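Local coordinates for protein FOKI restriction endonuclease (Planomicrobium okeanokoites, PDB 2FOK) that recognises a specific DNA sequence and, as a type IIS restriction endonuclease with separate recognition and cleavage domains, hydrolyses the DNA outside that site, at residues S158-I163 against V287-Y292; G238-G243 against H263-T268. One frame throughout, in Å; residues are numbered along the deposited sequence.

Contact 1 of 2, residues S158-I163 against V287-Y292; sequences SYPPAI and VPKRVY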
loop_
_atom_site.group_PDB
_atom_site.type_symbol
_atom_site.label_atom_id
_atom_site.label_comp_id
_atom_site.label_asym_id
_atom_site.label_seq_id
_atom_site.Cartn_x
_atom_site.Cartn_y
_atom_site.Cartn_z
ATOM N N SER A 158 14.971 15.088 -2.452
ATOM C CA SER A 158 14.909 15.131 -0.990
ATOM C C SER A 158 13.720 14.283 -0.526
ATOM O O SER A 158 13.402 14.239 0.668
ATOM C CB SER A 158 14.692 16.564 -0.526
ATOM O OG SER A 158 13.349 16.959 -0.787
ATOM N N TYR A 159 13.072 13.626 -1.487
ATOM C CA TYR A 159 11.901 12.775 -1.262
ATOM C C TYR A 159 12.345 11.299 -1.346
ATOM O O TYR A 159 12.579 10.774 -2.430
ATOM C CB TYR A 159 10.853 13.112 -2.337
ATOM C CG TYR A 159 9.531 12.401 -2.170
ATOM C CD1 TYR A 159 8.818 12.489 -0.979
ATOM C CD2 TYR A 159 9.033 11.575 -3.178
ATOM C CE1 TYR A 159 7.661 11.771 -0.791
ATOM C CE2 TYR A 159 7.869 10.851 -2.992
ATOM C CZ TYR A 159 7.192 10.952 -1.794
ATOM O OH TYR A 159 6.047 10.218 -1.591
ATOM N N PRO A 160 12.447 10.610 -0.198
ATOM C CA PRO A 160 12.885 9.209 -0.195
ATOM C C PRO A 160 12.235 8.245 -1.189
ATOM O O PRO A 160 12.940 7.600 -1.962
ATOM C CB PRO A 160 12.719 8.769 1.266
ATOM C CG PRO A 160 12.749 10.030 2.049
ATOM C CD PRO A 160 12.149 11.096 1.163
ATOM N N PRO A 161 10.895 8.110 -1.171
ATOM C CA PRO A 161 10.245 7.197 -2.116
ATOM C C PRO A 161 10.715 7.314 -3.560
ATOM O O PRO A 161 10.841 6.302 -4.253
ATOM C CB PRO A 161 8.766 7.518 -1.952
ATOM C CG PRO A 161 8.665 7.889 -0.502
ATOM C CD PRO A 161 9.912 8.723 -0.261
ATOM N N ALA A 162 10.962 8.541 -4.013
ATOM C CA ALA A 162 11.440 8.780 -5.375
ATOM C C ALA A 162 12.834 8.183 -5.472
ATOM O O ALA A 162 13.169 7.512 -6.441
ATOM C CB ALA A 162 11.489 10.274 -5.667
ATOM N N ILE A 163 13.651 8.424 -4.455
ATOM C CA ILE A 163 14.998 7.863 -4.451
ATOM C C ILE A 163 14.901 6.340 -4.460
ATOM O O ILE A 163 15.696 5.670 -5.107
ATOM C CB ILE A 163 15.805 8.332 -3.219
ATOM C CG1 ILE A 163 16.051 9.842 -3.313
ATOM C CG2 ILE A 163 17.143 7.585 -3.146
ATOM C CD1 ILE A 163 16.535 10.313 -4.676
ATOM N N VAL A 287 21.391 15.488 -1.560
ATOM C CA VAL A 287 20.353 16.398 -1.115
ATOM C C VAL A 287 19.817 15.840 0.204
ATOM O O VAL A 287 19.407 14.681 0.267
ATOM C CB VAL A 287 19.213 16.468 -2.149
ATOM C CG1 VAL A 287 18.131 17.399 -1.655
ATOM C CG2 VAL A 287 19.766 16.922 -3.506
ATOM N N PRO A 288 19.857 16.639 1.286
ATOM C CA PRO A 288 19.338 16.107 2.549
ATOM C C PRO A 288 17.886 15.659 2.373
ATOM O O PRO A 288 17.066 16.398 1.829
ATOM C CB PRO A 288 19.475 17.278 3.514
ATOM C CG PRO A 288 20.549 18.135 2.916
ATOM C CD PRO A 288 20.381 18.007 1.437
ATOM N N LYS A 289 17.571 14.451 2.827
ATOM C CA LYS A 289 16.213 13.929 2.686
ATOM C C LYS A 289 15.316 14.264 3.866
ATOM O O LYS A 289 15.742 14.211 5.016
ATOM C CB LYS A 289 16.250 12.416 2.478
ATOM C CG LYS A 289 16.600 12.019 1.053
ATOM C CD LYS A 289 16.586 10.508 0.874
ATOM C CE LYS A 289 17.623 9.829 1.722
ATOM N NZ LYS A 289 18.155 8.614 1.025
ATOM N N ARG A 290 14.070 14.614 3.553
ATOM C CA ARG A 290 13.067 14.975 4.541
ATOM C C ARG A 290 12.226 13.767 4.940
ATOM O O ARG A 290 11.649 13.095 4.081
ATOM C CB ARG A 290 12.137 16.051 3.977
ATOM C CG ARG A 290 12.641 17.483 4.109
ATOM C CD ARG A 290 11.478 18.477 3.971
ATOM N NE ARG A 290 11.920 19.794 3.508
ATOM C CZ ARG A 290 11.428 20.953 3.952
ATOM N NH1 ARG A 290 10.473 20.974 4.878
ATOM N NH2 ARG A 290 11.882 22.100 3.461
ATOM N N VAL A 291 12.160 13.507 6.248
ATOM C CA VAL A 291 11.393 12.383 6.794
ATOM C C VAL A 291 10.554 12.924 7.939
ATOM O O VAL A 291 11.050 13.677 8.771
ATOM C CB VAL A 291 12.318 11.267 7.366
ATOM C CG1 VAL A 291 11.484 10.222 8.106
ATOM C CG2 VAL A 291 13.128 10.614 6.240
ATOM N N TYR A 292 9.286 12.547 7.983
ATOM C CA TYR A 292 8.410 13.019 9.039
ATOM C C TYR A 292 7.621 11.857 9.623
ATOM O O TYR A 292 7.260 10.920 8.922
ATOM C CB TYR A 292 7.447 14.098 8.508
ATOM C CG TYR A 292 7.368 14.141 6.999
ATOM C CD1 TYR A 292 8.303 14.864 6.254
ATOM C CD2 TYR A 292 6.425 13.373 6.310
ATOM C CE1 TYR A 292 8.311 14.812 4.862
ATOM C CE2 TYR A 292 6.425 13.315 4.915
ATOM C CZ TYR A 292 7.372 14.032 4.199
ATOM O OH TYR A 292 7.387 13.964 2.819
#
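The first turn of helix 160-169, in the second recognition subdomain, rests through Ser158 and Pro160 on the extended connection Val287-Tyr292. One backbone bond holds the two together: Arg290 N donates to Ser158 O over 3.0 Å, nearly straight at 167° and in the carbonyl plane. The same oxygen also receives Lys289 CA in a CA-H...O contact of 3.5 Å, so it is approached by two successive residues of the connection. Ser158 CB sits 3.3 Å from Pro288 O and also touches Val287 CG1, while its OG turns back to Ala155 O.

Pro160 carries the packing further along. Pro160 CD lies 3.6 Å from Arg290 O, and Pro160 CG reaches Val291 CG2 at 4.2 Å. Lys289 sends CG off opposite its carbonyl carbon (chi1 -79°), which lays the aliphatic chain past Pro160 in the reverse direction, with Lys289 CD 4.0 Å from Pro160 CG; Ile163 CG1 meets the same CD more loosely. Bends at chi3 and chi4 then carry NZ to a salt bridge with Asp369 and a hydrogen bond to Gly355 O. With an alanine in place of Lys289, Asp369 would probably lose this salt bridge, and Pro160 and Ile163 their methylene neighbour.

Tyr159, at the N-cap position, brings its ring edge to Tyr292 OH, and Pro161 CD lies over one ring face. Around the contact, Tyr159 and Ala162 pack against Ile230 of helix 222-236, Tyr292 meets His115 of helix 104-116 edge-to-face, and the backbone of Lys289 bonds to His370 and Leu372.

Contact 2 of 2, residues G238-G243 against H263-T268; sequences GLVKQG and HAFKIT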
loop_
_atom_site.group_PDB
_atom_site.type_symbol
_atom_site.label_atom_id
_atom_site.label_comp_id
_atom_site.label_asym_id
_atom_site.label_seq_id
_atom_site.Cartn_x
_atom_site.Cartn_y
_atom_site.Cartn_z
ATOM N N GLY A 238 12.063 13.722 -16.594
ATOM C CA GLY A 238 13.117 13.077 -17.361
ATOM C C GLY A 238 14.027 12.092 -16.646
ATOM O O GLY A 238 14.954 11.555 -17.258
ATOM N N LEU A 239 13.780 11.839 -15.365
ATOM C CA LEU A 239 14.617 10.914 -14.605
ATOM C C LEU A 239 14.242 9.449 -14.849
ATOM O O LEU A 239 15.027 8.535 -14.570
ATOM C CB LEU A 239 14.521 11.237 -13.108
ATOM C CG LEU A 239 14.622 12.721 -12.743
ATOM C CD1 LEU A 239 14.624 12.889 -11.221
ATOM C CD2 LEU A 239 15.898 13.297 -13.346
ATOM N N VAL A 240 13.043 9.231 -15.372
ATOM C CA VAL A 240 12.569 7.878 -15.651
ATOM C C VAL A 240 11.783 7.906 -16.964
ATOM O O VAL A 240 11.369 8.973 -17.416
ATOM C CB VAL A 240 11.653 7.381 -14.485
ATOM C CG1 VAL A 240 10.320 6.871 -15.026
ATOM C CG2 VAL A 240 12.368 6.315 -13.662
ATOM N N LYS A 241 11.597 6.746 -17.586
ATOM C CA LYS A 241 10.817 6.674 -18.819
ATOM C C LYS A 241 9.674 5.680 -18.658
ATOM O O LYS A 241 9.904 4.514 -18.357
ATOM C CB LYS A 241 11.690 6.240 -19.995
ATOM C CG LYS A 241 11.051 6.509 -21.364
ATOM C CD LYS A 241 11.545 5.528 -22.425
ATOM C CE LYS A 241 13.079 5.538 -22.559
ATOM N NZ LYS A 241 13.732 4.240 -22.170
ATOM N N GLN A 242 8.443 6.140 -18.851
ATOM C CA GLN A 242 7.286 5.261 -18.740
ATOM C C GLN A 242 6.941 4.683 -20.105
ATOM O O GLN A 242 6.779 5.415 -21.078
ATOM C CB GLN A 242 6.077 6.017 -18.186
ATOM C CG GLN A 242 4.989 5.113 -17.627
ATOM C CD GLN A 242 3.649 5.814 -17.510
ATOM O OE1 GLN A 242 3.565 6.936 -17.007
ATOM N NE2 GLN A 242 2.593 5.159 -17.971
ATOM N N GLY A 243 6.842 3.358 -20.161
ATOM C CA GLY A 243 6.529 2.666 -21.397
ATOM C C GLY A 243 5.936 1.317 -21.053
ATOM O O GLY A 243 6.369 0.672 -20.093
ATOM N N HIS A 263 1.768 0.907 -17.193
ATOM C CA HIS A 263 2.399 1.553 -16.056
ATOM C C HIS A 263 3.695 0.843 -15.720
ATOM O O HIS A 263 3.820 0.184 -14.687
ATOM C CB HIS A 263 1.462 1.551 -14.845
ATOM C CG HIS A 263 0.252 2.419 -15.020
ATOM N ND1 HIS A 263 -0.959 2.140 -14.424
ATOM C CD2 HIS A 263 0.062 3.548 -15.744
ATOM C CE1 HIS A 263 -1.844 3.057 -14.772
ATOM N NE2 HIS A 263 -1.250 3.924 -15.573
ATOM N N ALA A 264 4.656 0.967 -16.626
ATOM C CA ALA A 264 5.970 0.366 -16.455
ATOM C C ALA A 264 6.961 1.494 -16.655
ATOM O O ALA A 264 6.671 2.444 -17.364
ATOM C CB ALA A 264 6.190 -0.718 -17.481
ATOM N N PHE A 265 8.127 1.394 -16.026
ATOM C CA PHE A 265 9.133 2.448 -16.128
ATOM C C PHE A 265 10.543 1.880 -16.261
ATOM O O PHE A 265 10.776 0.700 -15.994
ATOM C CB PHE A 265 9.059 3.362 -14.891
ATOM C CG PHE A 265 7.652 3.753 -14.498
ATOM C CD1 PHE A 265 6.808 2.843 -13.868
ATOM C CD2 PHE A 265 7.162 5.016 -14.798
ATOM C CE1 PHE A 265 5.494 3.183 -13.556
ATOM C CE2 PHE A 265 5.856 5.370 -14.490
ATOM C CZ PHE A 265 5.016 4.453 -13.871
ATOM N N LYS A 266 11.476 2.740 -16.669
ATOM C CA LYS A 266 12.883 2.374 -16.841
ATOM C C LYS A 266 13.758 3.621 -16.673
ATOM O O LYS A 266 13.510 4.648 -17.298
ATOM C CB LYS A 266 13.098 1.780 -18.231
ATOM C CG LYS A 266 14.445 1.108 -18.423
ATOM C CD LYS A 266 14.562 0.560 -19.842
ATOM C CE LYS A 266 15.464 -0.661 -19.900
ATOM N NZ LYS A 266 14.722 -1.873 -20.355
ATOM N N ILE A 267 14.788 3.528 -15.840
ATOM C CA ILE A 267 15.669 4.670 -15.591
ATOM C C ILE A 267 16.305 5.263 -16.845
ATOM O O ILE A 267 16.333 4.622 -17.894
ATOM C CB ILE A 267 16.784 4.296 -14.590
ATOM C CG1 ILE A 267 17.161 5.521 -13.757
ATOM C CG2 ILE A 267 17.993 3.735 -15.319
ATOM C CD1 ILE A 267 17.653 5.173 -12.359
ATOM N N THR A 268 16.798 6.497 -16.726
ATOM C CA THR A 268 17.451 7.201 -17.835
ATOM C C THR A 268 18.849 7.669 -17.419
ATOM O O THR A 268 19.332 7.335 -16.334
ATOM C CB THR A 268 16.651 8.454 -18.280
ATOM O OG1 THR A 268 16.685 9.437 -17.239
ATOM C CG2 THR A 268 15.198 8.099 -18.593
HETATM O O HOH W 1 15.800 5.357 -20.457
#
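Thr268 OG1 donates to Gly238 O over 2.7 Å, in the carbonyl plane and on a lone pair, tying the end of one strand to the turn that precedes the other. Both ends of the bond belong to helix termini: Gly238 closes helix 222-236 in a Schellman motif with positive phi, and Thr268 is the N-cap of helix 269-279, its OG1 also accepting from Gly271 N. The hydroxyl therefore serves two helices at once.

Beyond it runs an antiparallel ladder. In the hydrogen-bonded pair, Lys241 N reaches Lys266 O at 2.9 Å, and Lys266 N returns to Lys241 O at 2.9 Å. Gly243 N adds a third rung to Ala264 O, also 2.9 Å, approaching from above the carbonyl plane. On the face bearing the two lysines, a water bridges Lys241 NZ (2.9 Å) and Ile267 O (2.7 Å), linking the ammonium to the backbone of the partner strand.

The other face is built on Phe265. Val240 CG1 comes to the edge of its ring, 3.7 Å from Phe265 CD2. Gln242 has CG anti to its backbone N (chi1 -161°), which runs its chain beside the ring, with Gln242 CG 3.3 Å from Phe265 CE2 and the amide turned 51° from the ring plane. Gln242 NE2 ends at the edge of the His263 imidazole and bonds to Ser262 O.

These rungs lie at the base of the hairpin 240-248/258-267, away from its turn; the hairpin follows helix 222-236 in a manner consistent with the wing of a winged-helix domain. Val240 and Ile267 pack on Leu169 of helix 160-169, Phe265 lies against Leu180 of helix 177-181, and its backbone bonds to Leu175 in the outer strand 175-176, across strand 258-267 from 240-248.

Overall arrangement
Both contacts are partly buried and draw on the second recognition subdomain, but contact 2 includes an exposed residue, Lys241, and contact 1 none. Contact 1 sets a helix start against an irregular connection: one backbone bond, proline and methylene packing, and a lysine whose charge is met elsewhere in the chain. Contact 2 pairs two neighbouring strands, so repeated backbone bonds do most of the joining, with one water bridging a lysine to the partner strand and an aromatic face turned to the helices. Their nearest atoms are about 7 Å apart, but helix 160-169, whose start forms part of contact 1, carries Leu169 against contact 2, and helix 222-236 touches both.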